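PDB 5M3C: diguanylate cyclase from Pseudomonas aeruginosa, which pairs a GGDEF domain, with GTP and a calcium ion bound, with an EAL domain that carries a calcium ion of its own. Local coordinates for residues Pro7-Pro12 and Ala63-Leu68; Lys258-Phe263 and Leu420-Phe425; Ile370-Ile375 and Gln396-His401. All coordinates share one frame; numbering follows the deposited sequence.

Contact 1 comes first along the chain: within the GGDEF domain it brings helix 54-70 back against the loop Pro7-Pro12, closing a loop of 50 residues. Contact 2 opens much later, in the EAL domain, where the turn after helix 238-259 meets the C-terminal helix 418-425 across 156 intervening residues. Inside that long loop lies contact 3, a short closure between helices 365-380 and 393-401. The two EAL contacts are neighbours without touching, their nearest atoms about 11 Å apart. Contact 1 is remote, its centre about 65 Å from that of contact 2 and on the opposite side of the chain's centre.

Contact 1 (Pro7-Pro12 and Ala63-Leu68); sequences PLTGLP and AIAERL
Thr9 OG1 is held by two groups while the carbon side of the same residue packs on Ala65. It is hydrogen-bonded to the carboxylate of Asp6, and Leu11 N gives Thr9 OG1 a weak bond of 3.4 Å, fairly straight at 159°. The weak bond runs from the amide of residue i+2 to the hydroxyl of residue i, as in an ST turn. With chi1 at 54°, OG1 lies between the backbone N and the carbonyl carbon, where it meets the Leu11 amide, and CG2 is left to join CB against the helix. Asp6 and Thr9 are the two ends of the DxLT sequence familiar from GGDEF domains, and the bond between them is consistent with holding the threonine in this rotation. The Thr9 side chain is about 7 Å from the bound GTP.

Across the contact all is apolar. Ala65 CB points at the loop and is met by Thr9 CB at 3.9 Å and, more closely, by Leu11 CD2 at 3.6 Å. The two loop side chains thus share a single methyl group, and Leu11 offers both of its branches, CD1 being 4.2 Å from Ala65 CB. The CA atoms of Thr9 and Ala65 are 6.4 Å apart.

Phe86 of strand 85-90 touches both Leu11 and Ala65, so the loop before helix 14-31, helix 54-70 and the central sheet meet at this point.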
loop_
_atom_site.group_PDB
_atom_site.type_symbol
_atom_site.label_atom_id
_atom_site.label_comp_id
_atom_site.label_asym_id
_atom_site.label_seq_id
_atom_site.Cartn_x
_atom_site.Cartn_y
_atom_site.Cartn_z
ATOM N N PRO B 7 27.435 -36.785 0.909
ATOM C CA PRO B 7 28.278 -36.762 -0.286
ATOM C C PRO B 7 28.267 -35.406 -0.989
ATOM O O PRO B 7 29.322 -34.803 -1.190
ATOM C CB PRO B 7 27.656 -37.839 -1.184
ATOM C CG PRO B 7 26.846 -38.699 -0.273
ATOM C CD PRO B 7 26.360 -37.788 0.811
ATOM N N LEU B 8 27.077 -34.929 -1.339
ATOM C CA LEU B 8 26.928 -33.716 -2.137
ATOM C C LEU B 8 27.559 -32.483 -1.480
ATOM O O LEU B 8 28.333 -31.769 -2.116
ATOM C CB LEU B 8 25.442 -33.475 -2.433
ATOM C CG LEU B 8 25.021 -32.261 -3.272
ATOM C CD1 LEU B 8 24.573 -31.113 -2.381
ATOM C CD2 LEU B 8 26.119 -31.810 -4.227
ATOM N N THR B 9 27.243 -32.236 -0.212
ATOM C CA THR B 9 27.724 -31.028 0.465
ATOM C C THR B 9 29.051 -31.228 1.191
ATOM O O THR B 9 29.723 -30.256 1.545
ATOM C CB THR B 9 26.705 -30.506 1.494
ATOM O OG1 THR B 9 26.358 -31.553 2.408
ATOM C CG2 THR B 9 25.455 -30.006 0.803
ATOM N N GLY B 10 29.420 -32.484 1.421
ATOM C CA GLY B 10 30.622 -32.805 2.185
ATOM C C GLY B 10 30.435 -32.566 3.673
ATOM O O GLY B 10 31.382 -32.681 4.450
ATOM N N LEU B 11 29.210 -32.233 4.069
ATOM C CA LEU B 11 28.892 -31.964 5.471
ATOM C C LEU B 11 28.574 -33.241 6.239
ATOM O O LEU B 11 28.133 -34.231 5.655
ATOM C CB LEU B 11 27.697 -31.015 5.574
ATOM C CG LEU B 11 27.985 -29.562 5.953
ATOM C CD1 LEU B 11 29.195 -29.008 5.213
ATOM C CD2 LEU B 11 26.747 -28.717 5.691
ATOM N N PRO B 12 28.789 -33.217 7.562
ATOM C CA PRO B 12 28.456 -34.353 8.412
ATOM C C PRO B 12 26.964 -34.652 8.385
ATOM O O PRO B 12 26.154 -33.740 8.527
ATOM C CB PRO B 12 28.872 -33.883 9.812
ATOM C CG PRO B 12 29.846 -32.780 9.587
ATOM C CD PRO B 12 29.401 -32.115 8.322
ATOM N N ALA B 63 26.850 -24.462 -2.030
ATOM C CA ALA B 63 27.320 -23.106 -1.747
ATOM C C ALA B 63 26.852 -22.625 -0.378
ATOM O O ALA B 63 27.619 -22.019 0.372
ATOM C CB ALA B 63 26.841 -22.151 -2.828
ATOM N N ILE B 64 25.590 -22.890 -0.060
ATOM C CA ILE B 64 25.038 -22.497 1.227
ATOM C C ILE B 64 25.774 -23.217 2.349
ATOM O O ILE B 64 26.167 -22.607 3.342
ATOM C CB ILE B 64 23.540 -22.832 1.332
ATOM C CG1 ILE B 64 22.735 -22.039 0.302
ATOM C CG2 ILE B 64 23.027 -22.522 2.730
ATOM C CD1 ILE B 64 21.322 -22.551 0.124
ATOM N N ALA B 65 25.950 -24.522 2.182
ATOM C CA ALA B 65 26.608 -25.339 3.195
ATOM C C ALA B 65 27.984 -24.783 3.536
ATOM O O ALA B 65 28.327 -24.613 4.708
ATOM C CB ALA B 65 26.728 -26.774 2.708
ATOM N N GLU B 66 28.768 -24.496 2.501
ATOM C CA GLU B 66 30.135 -24.021 2.683
ATOM C C GLU B 66 30.188 -22.648 3.353
ATOM O O GLU B 66 31.091 -22.382 4.144
ATOM C CB GLU B 66 30.869 -23.997 1.338
ATOM C CG GLU B 66 31.120 -25.388 0.769
ATOM C CD GLU B 66 31.660 -25.370 -0.649
ATOM O OE1 GLU B 66 31.751 -24.276 -1.247
ATOM O OE2 GLU B 66 31.990 -26.459 -1.169
ATOM N N ARG B 67 29.220 -21.785 3.056
ATOM C CA ARG B 67 29.210 -20.443 3.639
ATOM C C ARG B 67 28.848 -20.457 5.124
ATOM O O ARG B 67 29.334 -19.626 5.888
ATOM C CB ARG B 67 28.254 -19.517 2.890
ATOM C CG ARG B 67 28.345 -18.073 3.358
ATOM C CD ARG B 67 27.436 -17.156 2.563
ATOM N NE ARG B 67 27.826 -17.086 1.160
ATOM C CZ ARG B 67 27.197 -16.354 0.247
ATOM N NH1 ARG B 67 26.142 -15.623 0.591
ATOM N NH2 ARG B 67 27.624 -16.355 -1.011
ATOM N N LEU B 68 27.987 -21.384 5.528
ATOM C CA LEU B 68 27.642 -21.529 6.939
ATOM C C LEU B 68 28.836 -22.072 7.716
ATOM O O LEU B 68 29.147 -21.603 8.812
ATOM C CB LEU B 68 26.437 -22.453 7.111
ATOM C CG LEU B 68 25.078 -21.828 6.793
ATOM C CD1 LEU B 68 24.052 -22.916 6.525
#

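Contact 2 (Lys258-Phe263 and Leu420-Phe425); sequences KLHAPF and LFASKF
This is a small, partly buried contact of side chains at the edge of the EAL domain, a modified TIM barrel, in which His260 and Phe263 just after helix 238-259 lean on Ala422 and Phe421 of the C-terminal helix 418-425. The backbones stay well separated, with 8.2 Å between the CA atoms of His260 and Ala422, and only the side chains bridge the interval.

Two points of touch carry it. His260, the first residue to leave the helical path, sends its imidazole toward helix 418-425 and sets NE2 3.7 Å from Ala422 CB, the methyl lying obliquely to the ring. Farther along, Phe263 CE2 comes up to the edge of the Phe421 ring, near its plane, and lies 4.0 Å from Phe421 CE2. Phe421 gets there because its CG is anti to the backbone N (chi1 -176°), which carries the ring toward Phe263. The Phe263 ring also has Ala261 O in plane at its edge. Trp256 meets both His260 and Phe421, while Ala209 of strand 206-217 is touched by Phe263 and Phe421 alike.

No hydrogen bond spans the two segments. Polar links lie just beyond, where the backbones of Lys427 and Ala261 are hydrogen-bonded and the Lys427 carbonyl bonds weakly to His260 ND1. Within the contact, cohesion probably rests mainly on van der Waals contact.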
loop_
_atom_site.group_PDB
_atom_site.type_symbol
_atom_site.label_atom_id
_atom_site.label_comp_id
_atom_site.label_asym_id
_atom_site.label_seq_id
_atom_site.Cartn_x
_atom_site.Cartn_y
_atom_site.Cartn_z
ATOM N N LYS B 258 -34.247 -23.593 -10.952
ATOM C CA LYS B 258 -35.289 -24.507 -11.390
ATOM C C LYS B 258 -36.386 -24.602 -10.343
ATOM O O LYS B 258 -37.541 -24.254 -10.597
ATOM C CB LYS B 258 -34.704 -25.897 -11.633
ATOM C CG LYS B 258 -33.354 -25.876 -12.325
ATOM C CD LYS B 258 -33.194 -27.066 -13.251
ATOM C CE LYS B 258 -32.515 -26.651 -14.546
ATOM N NZ LYS B 258 -33.059 -27.399 -15.713
ATOM N N LEU B 259 -36.007 -25.068 -9.158
ATOM C CA LEU B 259 -36.965 -25.325 -8.089
ATOM C C LEU B 259 -37.734 -24.066 -7.708
ATOM O O LEU B 259 -38.939 -23.971 -7.938
ATOM C CB LEU B 259 -36.248 -25.891 -6.859
ATOM N N HIS B 260 -37.031 -23.099 -7.130
ATOM C CA HIS B 260 -37.664 -21.887 -6.632
ATOM C C HIS B 260 -37.575 -20.742 -7.631
ATOM O O HIS B 260 -36.940 -20.855 -8.681
ATOM C CB HIS B 260 -37.026 -21.471 -5.311
ATOM C CG HIS B 260 -36.982 -22.570 -4.298
ATOM N ND1 HIS B 260 -38.075 -22.922 -3.534
ATOM C CD2 HIS B 260 -35.981 -23.405 -3.932
ATOM C CE1 HIS B 260 -37.746 -23.922 -2.737
ATOM N NE2 HIS B 260 -36.482 -24.234 -2.957
ATOM N N ALA B 261 -38.224 -19.636 -7.284
ATOM C CA ALA B 261 -38.282 -18.474 -8.152
ATOM C C ALA B 261 -37.080 -17.572 -7.913
ATOM O O ALA B 261 -36.349 -17.754 -6.940
ATOM C CB ALA B 261 -39.577 -17.714 -7.911
ATOM N N PRO B 262 -36.878 -16.586 -8.800
ATOM C CA PRO B 262 -35.741 -15.688 -8.683
ATOM C C PRO B 262 -35.894 -14.816 -7.448
ATOM O O PRO B 262 -36.951 -14.222 -7.229
ATOM C CB PRO B 262 -35.818 -14.859 -9.965
ATOM C CG PRO B 262 -37.266 -14.831 -10.302
ATOM C CD PRO B 262 -37.844 -16.129 -9.815
ATOM N N PHE B 263 -34.842 -14.758 -6.641
ATOM C CA PHE B 263 -34.892 -14.082 -5.354
ATOM C C PHE B 263 -33.699 -13.146 -5.212
ATOM O O PHE B 263 -33.327 -12.757 -4.105
ATOM C CB PHE B 263 -34.866 -15.118 -4.229
ATOM C CG PHE B 263 -33.589 -15.910 -4.173
ATOM C CD1 PHE B 263 -33.344 -16.923 -5.089
ATOM C CD2 PHE B 263 -32.628 -15.635 -3.212
ATOM C CE1 PHE B 263 -32.169 -17.648 -5.046
ATOM C CE2 PHE B 263 -31.450 -16.358 -3.163
ATOM C CZ PHE B 263 -31.221 -17.367 -4.082
ATOM N N LEU B 420 -32.513 -25.439 5.036
ATOM C CA LEU B 420 -33.135 -24.502 5.961
ATOM C C LEU B 420 -33.364 -23.154 5.282
ATOM O O LEU B 420 -34.398 -22.517 5.476
ATOM C CB LEU B 420 -32.259 -24.319 7.201
ATOM C CG LEU B 420 -32.999 -24.087 8.522
ATOM C CD1 LEU B 420 -32.085 -23.393 9.521
ATOM C CD2 LEU B 420 -34.276 -23.280 8.324
ATOM N N PHE B 421 -32.391 -22.723 4.486
ATOM C CA PHE B 421 -32.516 -21.488 3.730
ATOM C C PHE B 421 -33.725 -21.574 2.811
ATOM O O PHE B 421 -34.656 -20.769 2.908
ATOM C CB PHE B 421 -31.254 -21.243 2.900
ATOM C CG PHE B 421 -31.258 -19.934 2.165
ATOM C CD1 PHE B 421 -30.993 -18.752 2.837
ATOM C CD2 PHE B 421 -31.525 -19.885 0.806
ATOM C CE1 PHE B 421 -30.996 -17.543 2.168
ATOM C CE2 PHE B 421 -31.530 -18.679 0.130
ATOM C CZ PHE B 421 -31.264 -17.506 0.813
ATOM N N ALA B 422 -33.704 -22.573 1.933
ATOM C CA ALA B 422 -34.767 -22.768 0.951
ATOM C C ALA B 422 -36.136 -22.824 1.618
ATOM O O ALA B 422 -37.110 -22.282 1.098
ATOM C CB ALA B 422 -34.516 -24.038 0.150
ATOM N N SER B 423 -36.204 -23.477 2.773
ATOM C CA SER B 423 -37.458 -23.590 3.510
ATOM C C SER B 423 -37.860 -22.287 4.207
ATOM O O SER B 423 -39.037 -22.086 4.505
ATOM C CB SER B 423 -37.371 -24.729 4.534
ATOM O OG SER B 423 -38.236 -24.503 5.637
ATOM N N LYS B 424 -36.900 -21.404 4.464
ATOM C CA LYS B 424 -37.188 -20.201 5.247
ATOM C C LYS B 424 -37.307 -18.909 4.431
ATOM O O LYS B 424 -37.959 -17.964 4.874
ATOM C CB LYS B 424 -36.153 -20.015 6.359
ATOM C CG LYS B 424 -36.436 -18.809 7.242
ATOM C CD LYS B 424 -36.240 -19.117 8.719
ATOM C CE LYS B 424 -36.864 -18.034 9.589
ATOM N NZ LYS B 424 -36.954 -18.432 11.023
ATOM N N PHE B 425 -36.680 -18.852 3.258
ATOM C CA PHE B 425 -36.736 -17.628 2.449
ATOM C C PHE B 425 -37.178 -17.859 1.013
ATOM O O PHE B 425 -37.381 -16.898 0.267
ATOM C CB PHE B 425 -35.376 -16.931 2.441
ATOM C CG PHE B 425 -34.894 -16.547 3.803
ATOM C CD1 PHE B 425 -35.230 -15.322 4.348
ATOM C CD2 PHE B 425 -34.116 -17.417 4.544
ATOM C CE1 PHE B 425 -34.793 -14.966 5.609
ATOM C CE2 PHE B 425 -33.674 -17.070 5.805
ATOM C CZ PHE B 425 -34.014 -15.843 6.339
#

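Contact 3 (Ile370-Ile375 and Gln396-His401); sequences ITRAII and QSFLTH
Helices 365-380 and 393-401 pass each other with Thr371 and Leu399 as their nearest residues, 8.4 Å apart between CA atoms. In the buried half of the contact, Thr371 CG2 meets Leu399 CD2 at 3.8 Å, the two side chains crossing at about a right angle. With Thr371 OG1 bonded to the carbonyl of Asp367 in its own helix (chi1 -58°), CG2 lies anti to the backbone N and faces Leu399.

At the outer side Arg372 bends at chi2 and chi3 to bring NH1 obliquely to the far end of the Phe398 ring, 3.9 Å from Phe398 CZ. The guanidinium and ring planes stand 35° apart. Phe398 also rests on Leu361 and Pro362. Beside Leu399, Cys404 and Ile407 continue the apolar layer, and Ile375 reaches Cys404 too. Helix 365-380 links the parallel strands 350-353 and 384-387 in a beta-alpha-beta crossover, and Ile370 and Ala373 pack on Leu340 and Ser380 of the second subunit.

With no hydrogen bond between the segments, the pairing rests on buried methyl groups inside and on an arginine-aromatic approach outside. A long, weak ion pair of Arg372 NH1 with Glu402 may offset part of the arginine's charge.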
loop_
_atom_site.group_PDB
_atom_site.type_symbol
_atom_site.label_atom_id
_atom_site.label_comp_id
_atom_site.label_asym_id
_atom_site.label_seq_id
_atom_site.Cartn_x
_atom_site.Cartn_y
_atom_site.Cartn_z
ATOM N N ILE B 370 -19.209 8.109 9.080
ATOM C CA ILE B 370 -18.592 7.302 8.036
ATOM C C ILE B 370 -19.630 6.529 7.236
ATOM O O ILE B 370 -19.564 6.491 6.014
ATOM C CB ILE B 370 -17.588 6.297 8.626
ATOM C CG1 ILE B 370 -16.511 7.029 9.427
ATOM C CG2 ILE B 370 -16.960 5.465 7.519
ATOM C CD1 ILE B 370 -15.885 8.195 8.693
ATOM N N THR B 371 -20.579 5.904 7.923
ATOM C CA THR B 371 -21.629 5.153 7.244
ATOM C C THR B 371 -22.447 6.095 6.369
ATOM O O THR B 371 -22.822 5.755 5.249
ATOM C CB THR B 371 -22.557 4.438 8.245
ATOM O OG1 THR B 371 -21.785 3.560 9.075
ATOM C CG2 THR B 371 -23.620 3.634 7.512
ATOM N N ARG B 372 -22.712 7.288 6.891
ATOM C CA ARG B 372 -23.471 8.296 6.162
ATOM C C ARG B 372 -22.660 8.779 4.958
ATOM O O ARG B 372 -23.210 9.072 3.898
ATOM C CB ARG B 372 -23.805 9.461 7.098
ATOM C CG ARG B 372 -25.165 10.106 6.877
ATOM C CD ARG B 372 -25.748 10.588 8.201
ATOM N NE ARG B 372 -24.713 11.086 9.108
ATOM C CZ ARG B 372 -24.827 11.131 10.433
ATOM N NH1 ARG B 372 -25.935 10.707 11.031
ATOM N NH2 ARG B 372 -23.824 11.596 11.167
ATOM N N ALA B 373 -21.343 8.846 5.128
ATOM C CA ALA B 373 -20.443 9.247 4.051
ATOM C C ALA B 373 -20.384 8.197 2.946
ATOM O O ALA B 373 -20.504 8.518 1.765
ATOM C CB ALA B 373 -19.051 9.499 4.604
ATOM N N ILE B 374 -20.195 6.944 3.338
ATOM C CA ILE B 374 -20.091 5.841 2.391
ATOM C C ILE B 374 -21.341 5.717 1.526
ATOM O O ILE B 374 -21.245 5.449 0.331
ATOM C CB ILE B 374 -19.863 4.504 3.116
ATOM C CG1 ILE B 374 -18.517 4.515 3.839
ATOM C CG2 ILE B 374 -19.909 3.349 2.130
ATOM C CD1 ILE B 374 -18.278 3.292 4.696
ATOM N N ILE B 375 -22.510 5.899 2.132
ATOM C CA ILE B 375 -23.766 5.833 1.391
ATOM C C ILE B 375 -23.795 6.929 0.333
ATOM O O ILE B 375 -24.057 6.665 -0.844
ATOM C CB ILE B 375 -24.988 5.971 2.323
ATOM C CG1 ILE B 375 -25.099 4.744 3.236
ATOM C CG2 ILE B 375 -26.266 6.137 1.508
ATOM C CD1 ILE B 375 -26.034 4.930 4.411
ATOM N N GLN B 396 -30.667 -1.188 12.066
ATOM C CA GLN B 396 -31.459 -1.251 10.843
ATOM C C GLN B 396 -32.297 0.011 10.677
ATOM O O GLN B 396 -32.460 0.512 9.563
ATOM C CB GLN B 396 -32.368 -2.480 10.841
ATOM C CG GLN B 396 -33.113 -2.672 9.528
ATOM C CD GLN B 396 -33.934 -3.944 9.492
ATOM O OE1 GLN B 396 -33.930 -4.729 10.441
ATOM N NE2 GLN B 396 -34.646 -4.157 8.391
ATOM N N SER B 397 -32.831 0.519 11.785
ATOM C CA SER B 397 -33.595 1.762 11.758
ATOM C C SER B 397 -32.735 2.876 11.171
ATOM O O SER B 397 -33.073 3.455 10.137
ATOM C CB SER B 397 -34.066 2.142 13.166
ATOM O OG SER B 397 -34.979 1.188 13.683
ATOM N N PHE B 398 -31.615 3.157 11.831
ATOM C CA PHE B 398 -30.674 4.180 11.382
ATOM C C PHE B 398 -30.451 4.096 9.877
ATOM O O PHE B 398 -30.679 5.060 9.146
ATOM C CB PHE B 398 -29.336 4.012 12.106
ATOM C CG PHE B 398 -28.285 5.007 11.693
ATOM C CD1 PHE B 398 -27.632 4.887 10.475
ATOM C CD2 PHE B 398 -27.937 6.056 12.532
ATOM C CE1 PHE B 398 -26.662 5.797 10.101
ATOM C CE2 PHE B 398 -26.967 6.968 12.162
ATOM C CZ PHE B 398 -26.329 6.839 10.945
ATOM N N LEU B 399 -30.008 2.930 9.423
ATOM C CA LEU B 399 -29.674 2.723 8.020
ATOM C C LEU B 399 -30.809 3.132 7.084
ATOM O O LEU B 399 -30.562 3.526 5.943
ATOM C CB LEU B 399 -29.292 1.260 7.778
ATOM C CG LEU B 399 -27.956 0.827 8.390
ATOM C CD1 LEU B 399 -27.826 -0.687 8.409
ATOM C CD2 LEU B 399 -26.786 1.455 7.646
ATOM N N THR B 400 -32.047 3.044 7.561
ATOM C CA THR B 400 -33.205 3.368 6.728
ATOM C C THR B 400 -33.445 4.875 6.651
ATOM O O THR B 400 -33.779 5.401 5.588
ATOM C CB THR B 400 -34.482 2.671 7.234
ATOM O OG1 THR B 400 -34.200 1.292 7.508
ATOM C CG2 THR B 400 -35.591 2.764 6.191
ATOM N N HIS B 401 -33.271 5.566 7.775
ATOM C CA HIS B 401 -33.438 7.018 7.816
ATOM C C HIS B 401 -32.286 7.723 7.103
ATOM O O HIS B 401 -32.383 8.908 6.781
ATOM C CB HIS B 401 -33.519 7.520 9.262
ATOM C CG HIS B 401 -34.675 6.964 10.037
ATOM N ND1 HIS B 401 -35.980 7.340 9.804
ATOM C CD2 HIS B 401 -34.717 6.072 11.056
ATOM C CE1 HIS B 401 -36.777 6.697 10.638
ATOM N NE2 HIS B 401 -36.036 5.921 11.408
#